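Local coordinates for protein cyclic nucleotide-gated potassium channel mll3241 (Mesorhizobium loti, PDB 4MUV) that forms a homotetrameric potassium channel activated by cAMP, this chain being its cytoplasmic cyclic nucleotide-binding domain with cyclic GMP bound, at residues I127-K130 with T131-R135; L109-A112 with D113-L117; Q3-R6 with R7-V11. The protein carries 3 engineered substitutions. All coordinates share one frame; numbering follows the deposited sequence.

Interaction 1. Residues I127-K130 with T131-R135; sequences IFRK and TALER. With PCG (cyclic guanosine monophosphate), chain C.
Residues 127-130 and 131-135 are consecutive turns of helix 122-139, the C-terminal helix of the cyclic nucleotide-binding domain, which lies against the ligand. Four backbone bonds join each residue to the one four places on. The first, from Thr-131 N to Ile-127 O, is 2.9 Å long with an N-H...O angle of 157°, the donor standing off the carbonyl plane. The side chains divide the helix surface. Phe-128 suits the buried side, where its ring meets Phe-114 and stands edge-to-face with Phe-82. On the exposed side Arg-129 and Leu-133 run alongside each other, NH1 of Arg-129 reaching CD1 of Leu-133 at 3.5 Å. The chain of Arg-129 bends at chi3, and its guanidinium, lying beside Leu-133, forms a salt bridge with Glu-126. Thr-131 serves two neighbours through its two branches. With OG1 beside the backbone N (chi1 -65°), that oxygen lies 2.9 Å from Ile-127 O, while methyl CG2 turns toward Arg-135. The long, flat arginine suits a place next to a purine: its extended chain runs beside the guanine, and Glu-85 and the Phe-82 carbonyl hold NH1. The guanidinium is sandwiched, with CG2 of Thr-131 3.3 Å above one face and C8 of cyclic GMP 3.4 Å above the opposite one, both set toward its rim, while Arg-135 NH1 comes to 3.2 Å from the ribose O2'.

Interaction 2. Residues L109-A112 with D113-L117; sequences LHSA and DFQML
The chain leaves strand 104-110 and enters helix 111-120 with His-110 as N-cap, whose carbonyl O takes the N-H of Phe-114 at 3.0 Å (163°) and, weakly, that of Asp-113. Leu-109 packs beneath this first turn. Its CG lies opposite the backbone N (chi1 -178°), which carries both methyls in under the helix: CD1 touches CB of Asp-113 at 3.6 Å, and CD2 lies near the plane of the Phe-114 ring, at its edge, 3.9 Å from that residue's CB. CD2 also meets CD2 of Leu-117 at 4.1 Å, one turn further on. Cutting Leu-109 back to alanine would probably open a gap between strand and helix and leave Phe-114 and Leu-117 without the branched chain that fills the corner. Polar residues suit the outer side. The carboxylate of Asp-113, the third residue of the helix, reaches the backbone N-H of the N-cap His-110 through a water held by OD2. A second water links OG of Ser-111 to NE2 of Gln-115, lying 2.7 Å from that nitrogen. This is the strand-to-helix junction where the beta roll of the cyclic nucleotide-binding domain passes into its C-terminal helices.

Interaction 3. Residues Q3-R6 with R7-V11; sequences QEVR and RGDFV. With NA (sodium ion), chain D.
Asp-9 N bonds to Val-5 O at 2.9 Å, and Gly-8 N to Glu-4 O in the same way, each with the four-residue spacing of an alpha helix. Further on the pattern changes: the carbonyl O of Arg-7 takes both Val-11 N at 3.0 Å and Phe-10 N at 3.3 Å, and the same Phe-10 N-H also makes a weak bond back to Arg-6 O. Two side-chain groupings ride on this backbone. In one, Glu-4 and Arg-7, three residues apart and pointing the same way, form a salt bridge of 3.2 Å between Glu-4 OE2 and Arg-7 NH2. The carboxylate and guanidinium planes stand 89° apart, so a single oxygen meets a single nitrogen in place of a two-pronged pairing, and OE1 of Glu-4 is hydrogen-bonded to the terminal N of Gly-1. Arg-7 bends at chi3 (-73°), which lays its guanidinium over the preceding turn; Gln-3 O sits 3.7 Å from the plane, over its centre. In the other grouping, Val-5 and Asp-9 lie side by side. Asp-9 OD2 binds the sodium ion at 2.7 Å, a water is a second ligand, and CG1 of Val-5 flanks the ion at 3.5 Å as an apolar neighbour. Asp-9 suits this spot because its other oxygen, OD1, makes a salt bridge to Arg-41, so one carboxylate joins the helix to both an ion and the first strand. The whole is a short surface helix carrying an i to i+3 salt bridge, at the start of the cytoplasmic part that holds the cyclic nucleotide-binding domain.

Overall arrangement
Along the chain interaction 3 comes first, on helix 2-10, then interaction 2, where strand 104-110 runs into helix 111-120, and last interaction 1, on helix 122-139. Interactions 1 and 2 have centres about 17 Å apart yet touch directly: CD2 of Phe-128 meets CE1 of Phe-114 at 3.4 Å, so the two successive helices pack through this ring pair, against strand 58-64. Interaction 3 touches neither; its centre is about 19 Å from that of interaction 2 and about 32 Å from that of interaction 1, across the centre of the chain. The N-terminal helix thus sits far from the ligand, whereas interaction 1 carries Arg-135 of the pocket and interaction 2 packs directly against the same helix.

Interaction 1. Residues I127-K130 with T131-R135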
loop_
_atom_site.group_PDB
_atom_site.type_symbol
_atom_site.label_atom_id
_atom_site.label_comp_id
_atom_site.label_asym_id
_atom_site.label_seq_id
_atom_site.Cartn_x
_atom_site.Cartn_y
_atom_site.Cartn_z
ATOM N N ILE A 127 8.701 -8.550 -6.263
ATOM C CA ILE A 127 7.272 -8.414 -6.559
ATOM C C ILE A 127 6.907 -6.941 -6.723
ATOM O O ILE A 127 6.188 -6.582 -7.659
ATOM C CB ILE A 127 6.391 -9.083 -5.502
ATOM C CG1 ILE A 127 6.518 -10.600 -5.655
ATOM C CG2 ILE A 127 4.922 -8.647 -5.626
ATOM C CD1 ILE A 127 6.063 -11.379 -4.444
ATOM N N PHE A 128 7.404 -6.070 -5.850
ATOM C CA PHE A 128 7.103 -4.636 -5.992
ATOM C C PHE A 128 7.687 -4.088 -7.303
ATOM O O PHE A 128 7.034 -3.331 -8.019
ATOM C CB PHE A 128 7.658 -3.843 -4.809
ATOM C CG PHE A 128 6.918 -4.038 -3.505
ATOM C CD1 PHE A 128 5.547 -4.100 -3.454
ATOM C CD2 PHE A 128 7.626 -4.170 -2.327
ATOM C CE1 PHE A 128 4.910 -4.246 -2.251
ATOM C CE2 PHE A 128 6.989 -4.310 -1.126
ATOM C CZ PHE A 128 5.625 -4.358 -1.087
ATOM N N ARG A 129 8.926 -4.475 -7.602
ATOM C CA ARG A 129 9.608 -3.961 -8.783
ATOM C C ARG A 129 8.835 -4.392 -10.041
ATOM O O ARG A 129 8.605 -3.583 -10.953
ATOM C CB ARG A 129 11.067 -4.448 -8.839
ATOM C CG ARG A 129 11.903 -3.794 -9.969
ATOM C CD ARG A 129 13.307 -4.388 -10.097
ATOM N NE ARG A 129 13.265 -5.777 -10.551
ATOM C CZ ARG A 129 13.074 -6.160 -11.810
ATOM N NH1 ARG A 129 12.916 -5.269 -12.777
ATOM N NH2 ARG A 129 13.040 -7.450 -12.099
ATOM N N LYS A 130 8.424 -5.656 -10.092
ATOM C CA LYS A 130 7.680 -6.151 -11.252
ATOM C C LYS A 130 6.277 -5.567 -11.353
ATOM O O LYS A 130 5.793 -5.312 -12.444
ATOM C CB LYS A 130 7.641 -7.669 -11.261
ATOM C CG LYS A 130 8.986 -8.279 -11.589
ATOM C CD LYS A 130 8.922 -9.792 -11.589
ATOM C CE LYS A 130 10.283 -10.381 -11.872
ATOM N NZ LYS A 130 10.322 -11.858 -11.700
ATOM N N THR A 131 5.622 -5.353 -10.223
ATOM C CA THR A 131 4.299 -4.722 -10.215
ATOM C C THR A 131 4.392 -3.298 -10.778
ATOM O O THR A 131 3.556 -2.890 -11.588
ATOM C CB THR A 131 3.688 -4.727 -8.795
ATOM O OG1 THR A 131 3.446 -6.079 -8.394
ATOM C CG2 THR A 131 2.378 -3.978 -8.780
ATOM N N ALA A 132 5.424 -2.551 -10.390
ATOM C CA ALA A 132 5.645 -1.205 -10.932
ATOM C C ALA A 132 5.844 -1.263 -12.446
ATOM O O ALA A 132 5.239 -0.472 -13.183
ATOM C CB ALA A 132 6.842 -0.548 -10.263
ATOM N N LEU A 133 6.639 -2.212 -12.919
ATOM C CA LEU A 133 6.823 -2.395 -14.352
ATOM C C LEU A 133 5.528 -2.742 -15.080
ATOM O O LEU A 133 5.239 -2.194 -16.134
ATOM C CB LEU A 133 7.866 -3.469 -14.646
ATOM C CG LEU A 133 9.313 -3.081 -14.430
ATOM C CD1 LEU A 133 10.170 -4.289 -14.627
ATOM C CD2 LEU A 133 9.745 -1.975 -15.391
ATOM N N GLU A 134 4.740 -3.652 -14.521
ATOM C CA GLU A 134 3.479 -4.027 -15.110
ATOM C C GLU A 134 2.576 -2.810 -15.288
ATOM O O GLU A 134 1.897 -2.676 -16.294
ATOM C CB GLU A 134 2.835 -5.062 -14.183
ATOM C CG GLU A 134 1.462 -5.527 -14.593
ATOM C CD GLU A 134 0.707 -6.206 -13.465
ATOM O OE1 GLU A 134 1.364 -6.884 -12.634
ATOM O OE2 GLU A 134 -0.530 -6.042 -13.416
ATOM N N ARG A 135 2.531 -1.982 -14.244
ATOM C CA ARG A 135 1.648 -0.823 -14.218
ATOM C C ARG A 135 2.132 0.238 -15.218
ATOM O O ARG A 135 1.338 0.809 -15.944
ATOM C CB ARG A 135 1.472 -0.330 -12.773
ATOM C CG ARG A 135 0.604 -1.313 -11.992
ATOM C CD ARG A 135 0.629 -1.145 -10.506
ATOM N NE ARG A 135 -0.315 -2.094 -9.914
ATOM C CZ ARG A 135 -0.596 -2.197 -8.620
ATOM N NH1 ARG A 135 0.058 -1.510 -7.717
ATOM N NH2 ARG A 135 -1.530 -3.037 -8.235
HETATM P PA PCG C . 2.223 5.525 -7.267
HETATM O O1A PCG C . 3.147 5.720 -6.083
HETATM O O2A PCG C . 2.690 6.067 -8.571
HETATM O "O5'" PCG C . 0.855 6.159 -6.926
HETATM C "C5'" PCG C . -0.243 5.829 -7.649
HETATM C "C4'" PCG C . -0.378 4.295 -7.637
HETATM O "O4'" PCG C . -1.528 3.679 -8.326
HETATM C "C3'" PCG C . 0.743 3.728 -8.199
HETATM O "O3'" PCG C . 1.950 3.966 -7.408
HETATM C "C2'" PCG C . 0.313 2.207 -8.301
HETATM O "O2'" PCG C . 0.694 1.534 -7.101
HETATM C "C1'" PCG C . -1.084 2.241 -8.455
HETATM N N9 PCG C . -1.615 1.723 -9.680
HETATM C C8 PCG C . -2.440 0.635 -9.835
HETATM N N7 PCG C . -2.656 0.362 -11.123
HETATM C C5 PCG C . -1.946 1.312 -11.817
HETATM C C6 PCG C . -1.781 1.535 -13.227
HETATM O O6 PCG C . -2.306 0.856 -14.143
HETATM N N1 PCG C . -0.977 2.604 -13.541
HETATM C C2 PCG C . -0.320 3.386 -12.604
HETATM N N2 PCG C . 0.461 4.396 -13.029
HETATM N N3 PCG C . -0.452 3.206 -11.251
HETATM C C4 PCG C . -1.292 2.123 -10.919
#

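Interaction 2. Residues L109-A112 with D113-L117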
loop_
_atom_site.group_PDB
_atom_site.type_symbol
_atom_site.label_atom_id
_atom_site.label_comp_id
_atom_site.label_asym_id
_atom_site.label_seq_id
_atom_site.Cartn_x
_atom_site.Cartn_y
_atom_site.Cartn_z
ATOM N N LEU A 109 2.016 1.829 4.948
ATOM C CA LEU A 109 3.403 1.509 5.214
ATOM C C LEU A 109 4.255 2.692 4.791
ATOM O O LEU A 109 4.298 3.049 3.612
ATOM C CB LEU A 109 3.802 0.287 4.397
ATOM C CG LEU A 109 5.225 -0.227 4.591
ATOM C CD1 LEU A 109 5.368 -0.785 5.997
ATOM C CD2 LEU A 109 5.572 -1.297 3.559
ATOM N N HIS A 110 4.908 3.326 5.758
ATOM C CA HIS A 110 5.743 4.476 5.461
ATOM C C HIS A 110 7.013 4.053 4.731
ATOM O O HIS A 110 7.474 2.923 4.836
ATOM C CB HIS A 110 6.069 5.222 6.738
ATOM C CG HIS A 110 4.955 6.091 7.230
ATOM N ND1 HIS A 110 3.631 5.697 7.240
ATOM C CD2 HIS A 110 4.975 7.339 7.745
ATOM C CE1 HIS A 110 2.887 6.662 7.746
ATOM N NE2 HIS A 110 3.679 7.672 8.055
ATOM N N SER A 111 7.590 4.980 3.987
ATOM C CA SER A 111 8.751 4.713 3.152
ATOM C C SER A 111 9.891 4.008 3.887
ATOM O O SER A 111 10.462 3.064 3.371
ATOM C CB SER A 111 9.258 6.009 2.518
ATOM O OG SER A 111 10.308 5.723 1.614
ATOM N N ALA A 112 10.212 4.465 5.097
ATOM C CA ALA A 112 11.341 3.864 5.791
ATOM C C ALA A 112 11.106 2.373 5.990
ATOM O O ALA A 112 12.013 1.554 5.872
ATOM C CB ALA A 112 11.566 4.514 7.133
ATOM N N ASP A 113 9.880 2.029 6.348
ATOM C CA ASP A 113 9.548 0.630 6.625
ATOM C C ASP A 113 9.428 -0.196 5.338
ATOM O O ASP A 113 9.756 -1.376 5.334
ATOM C CB ASP A 113 8.303 0.573 7.473
ATOM C CG ASP A 113 8.499 1.296 8.767
ATOM O OD1 ASP A 113 9.388 0.887 9.546
ATOM O OD2 ASP A 113 7.779 2.273 8.997
ATOM N N PHE A 114 9.001 0.442 4.249
ATOM C CA PHE A 114 9.059 -0.175 2.930
ATOM C C PHE A 114 10.500 -0.516 2.563
ATOM O O PHE A 114 10.758 -1.603 2.018
ATOM C CB PHE A 114 8.454 0.780 1.900
ATOM C CG PHE A 114 8.587 0.336 0.469
ATOM C CD1 PHE A 114 7.629 -0.480 -0.109
ATOM C CD2 PHE A 114 9.650 0.765 -0.317
ATOM C CE1 PHE A 114 7.715 -0.851 -1.425
ATOM C CE2 PHE A 114 9.736 0.389 -1.646
ATOM C CZ PHE A 114 8.779 -0.433 -2.189
ATOM N N GLN A 115 11.442 0.400 2.810
ATOM C CA GLN A 115 12.836 0.103 2.485
ATOM C C GLN A 115 13.363 -1.039 3.351
ATOM O O GLN A 115 14.101 -1.889 2.863
ATOM C CB GLN A 115 13.741 1.331 2.610
ATOM C CG GLN A 115 13.297 2.551 1.803
ATOM C CD GLN A 115 13.153 2.313 0.311
ATOM O OE1 GLN A 115 13.570 1.300 -0.229
ATOM N NE2 GLN A 115 12.525 3.257 -0.358
ATOM N N MET A 116 12.985 -1.063 4.627
ATOM C CA MET A 116 13.400 -2.173 5.470
ATOM C C MET A 116 12.829 -3.481 4.951
ATOM O O MET A 116 13.536 -4.480 4.905
ATOM C CB MET A 116 12.986 -1.974 6.911
ATOM C CG MET A 116 13.282 -3.207 7.723
ATOM S SD MET A 116 13.430 -2.899 9.475
ATOM C CE MET A 116 14.986 -2.037 9.541
ATOM N N LEU A 117 11.561 -3.477 4.563
ATOM C CA LEU A 117 10.936 -4.675 4.020
ATOM C C LEU A 117 11.669 -5.164 2.773
ATOM O O LEU A 117 11.955 -6.341 2.637
ATOM C CB LEU A 117 9.469 -4.394 3.711
ATOM C CG LEU A 117 8.647 -5.485 3.010
ATOM C CD1 LEU A 117 8.650 -6.809 3.796
ATOM C CD2 LEU A 117 7.200 -4.995 2.772
HETATM O O HOH W 1 5.158 2.283 8.338
HETATM O O HOH W 2 11.883 5.864 -0.363
#

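Interaction 3. Residues Q3-R6 with R7-V11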
loop_
_atom_site.group_PDB
_atom_site.type_symbol
_atom_site.label_atom_id
_atom_site.label_comp_id
_atom_site.label_asym_id
_atom_site.label_seq_id
_atom_site.Cartn_x
_atom_site.Cartn_y
_atom_site.Cartn_z
ATOM N N GLN A 3 0.531 7.928 23.247
ATOM C CA GLN A 3 0.150 6.586 23.606
ATOM C C GLN A 3 -1.186 6.187 22.959
ATOM O O GLN A 3 -1.359 5.082 22.477
ATOM C CB GLN A 3 0.110 6.498 25.134
ATOM C CG GLN A 3 -0.849 7.477 25.864
ATOM C CD GLN A 3 -0.392 8.964 25.985
ATOM O OE1 GLN A 3 0.688 9.359 25.541
ATOM N NE2 GLN A 3 -1.235 9.776 26.619
ATOM N N GLU A 4 -2.130 7.117 22.942
ATOM C CA GLU A 4 -3.418 6.888 22.302
ATOM C C GLU A 4 -3.251 6.679 20.803
ATOM O O GLU A 4 -3.879 5.811 20.227
ATOM C CB GLU A 4 -4.386 8.046 22.576
ATOM C CG GLU A 4 -4.993 8.076 23.962
ATOM C CD GLU A 4 -4.045 8.540 25.019
ATOM O OE1 GLU A 4 -3.108 9.297 24.709
ATOM O OE2 GLU A 4 -4.253 8.130 26.185
ATOM N N VAL A 5 -2.407 7.493 20.170
ATOM C CA VAL A 5 -2.116 7.375 18.746
ATOM C C VAL A 5 -1.466 6.024 18.466
ATOM O O VAL A 5 -1.823 5.354 17.510
ATOM C CB VAL A 5 -1.236 8.535 18.222
ATOM C CG1 VAL A 5 -0.833 8.274 16.776
ATOM C CG2 VAL A 5 -2.002 9.841 18.343
ATOM N N ARG A 6 -0.492 5.636 19.281
ATOM C CA ARG A 6 0.149 4.345 19.070
ATOM C C ARG A 6 -0.852 3.184 19.150
ATOM O O ARG A 6 -0.822 2.270 18.327
ATOM C CB ARG A 6 1.302 4.159 20.064
ATOM C CG ARG A 6 2.560 4.965 19.703
ATOM C CD ARG A 6 3.789 4.555 20.510
ATOM N NE ARG A 6 3.697 4.994 21.898
ATOM C CZ ARG A 6 4.054 6.203 22.332
ATOM N NH1 ARG A 6 4.526 7.111 21.486
ATOM N NH2 ARG A 6 3.910 6.509 23.610
ATOM N N ARG A 7 -1.769 3.239 20.112
ATOM C CA ARG A 7 -2.770 2.195 20.259
ATOM C C ARG A 7 -3.743 2.232 19.087
ATOM O O ARG A 7 -4.069 1.193 18.542
ATOM C CB ARG A 7 -3.539 2.334 21.577
ATOM C CG ARG A 7 -2.737 1.955 22.800
ATOM C CD ARG A 7 -3.635 1.807 24.040
ATOM N NE ARG A 7 -4.118 3.089 24.571
ATOM C CZ ARG A 7 -3.452 3.842 25.444
ATOM N NH1 ARG A 7 -2.252 3.473 25.860
ATOM N NH2 ARG A 7 -3.972 4.982 25.885
ATOM N N GLY A 8 -4.173 3.423 18.690
ATOM C CA GLY A 8 -5.076 3.535 17.561
ATOM C C GLY A 8 -4.471 3.044 16.258
ATOM O O GLY A 8 -5.175 2.475 15.447
ATOM N N ASP A 9 -3.184 3.296 16.058
ATOM C CA ASP A 9 -2.491 2.916 14.824
ATOM C C ASP A 9 -2.296 1.419 14.697
ATOM O O ASP A 9 -2.120 0.930 13.582
ATOM C CB ASP A 9 -1.129 3.605 14.748
ATOM C CG ASP A 9 -1.211 5.051 14.315
ATOM O OD1 ASP A 9 -2.296 5.523 13.893
ATOM O OD2 ASP A 9 -0.145 5.724 14.365
ATOM N N PHE A 10 -2.351 0.682 15.812
ATOM C CA PHE A 10 -2.028 -0.749 15.861
ATOM C C PHE A 10 -3.203 -1.673 16.114
ATOM O O PHE A 10 -3.141 -2.833 15.728
ATOM C CB PHE A 10 -0.963 -1.007 16.933
ATOM C CG PHE A 10 -0.467 -2.427 16.957
ATOM C CD1 PHE A 10 0.416 -2.877 16.004
ATOM C CD2 PHE A 10 -0.901 -3.312 17.931
ATOM C CE1 PHE A 10 0.872 -4.190 16.031
ATOM C CE2 PHE A 10 -0.464 -4.622 17.953
ATOM C CZ PHE A 10 0.432 -5.061 17.015
ATOM N N VAL A 11 -4.238 -1.186 16.794
ATOM C CA VAL A 11 -5.266 -2.053 17.381
ATOM C C VAL A 11 -5.951 -3.039 16.401
ATOM O O VAL A 11 -6.382 -4.118 16.802
ATOM C CB VAL A 11 -6.352 -1.165 18.083
ATOM C CG1 VAL A 11 -7.144 -0.307 17.097
ATOM C CG2 VAL A 11 -7.301 -1.988 18.896
HETATM NA NA NA D . -0.075 8.263 13.398
HETATM O O HOH W 3 1.946 9.960 14.340
#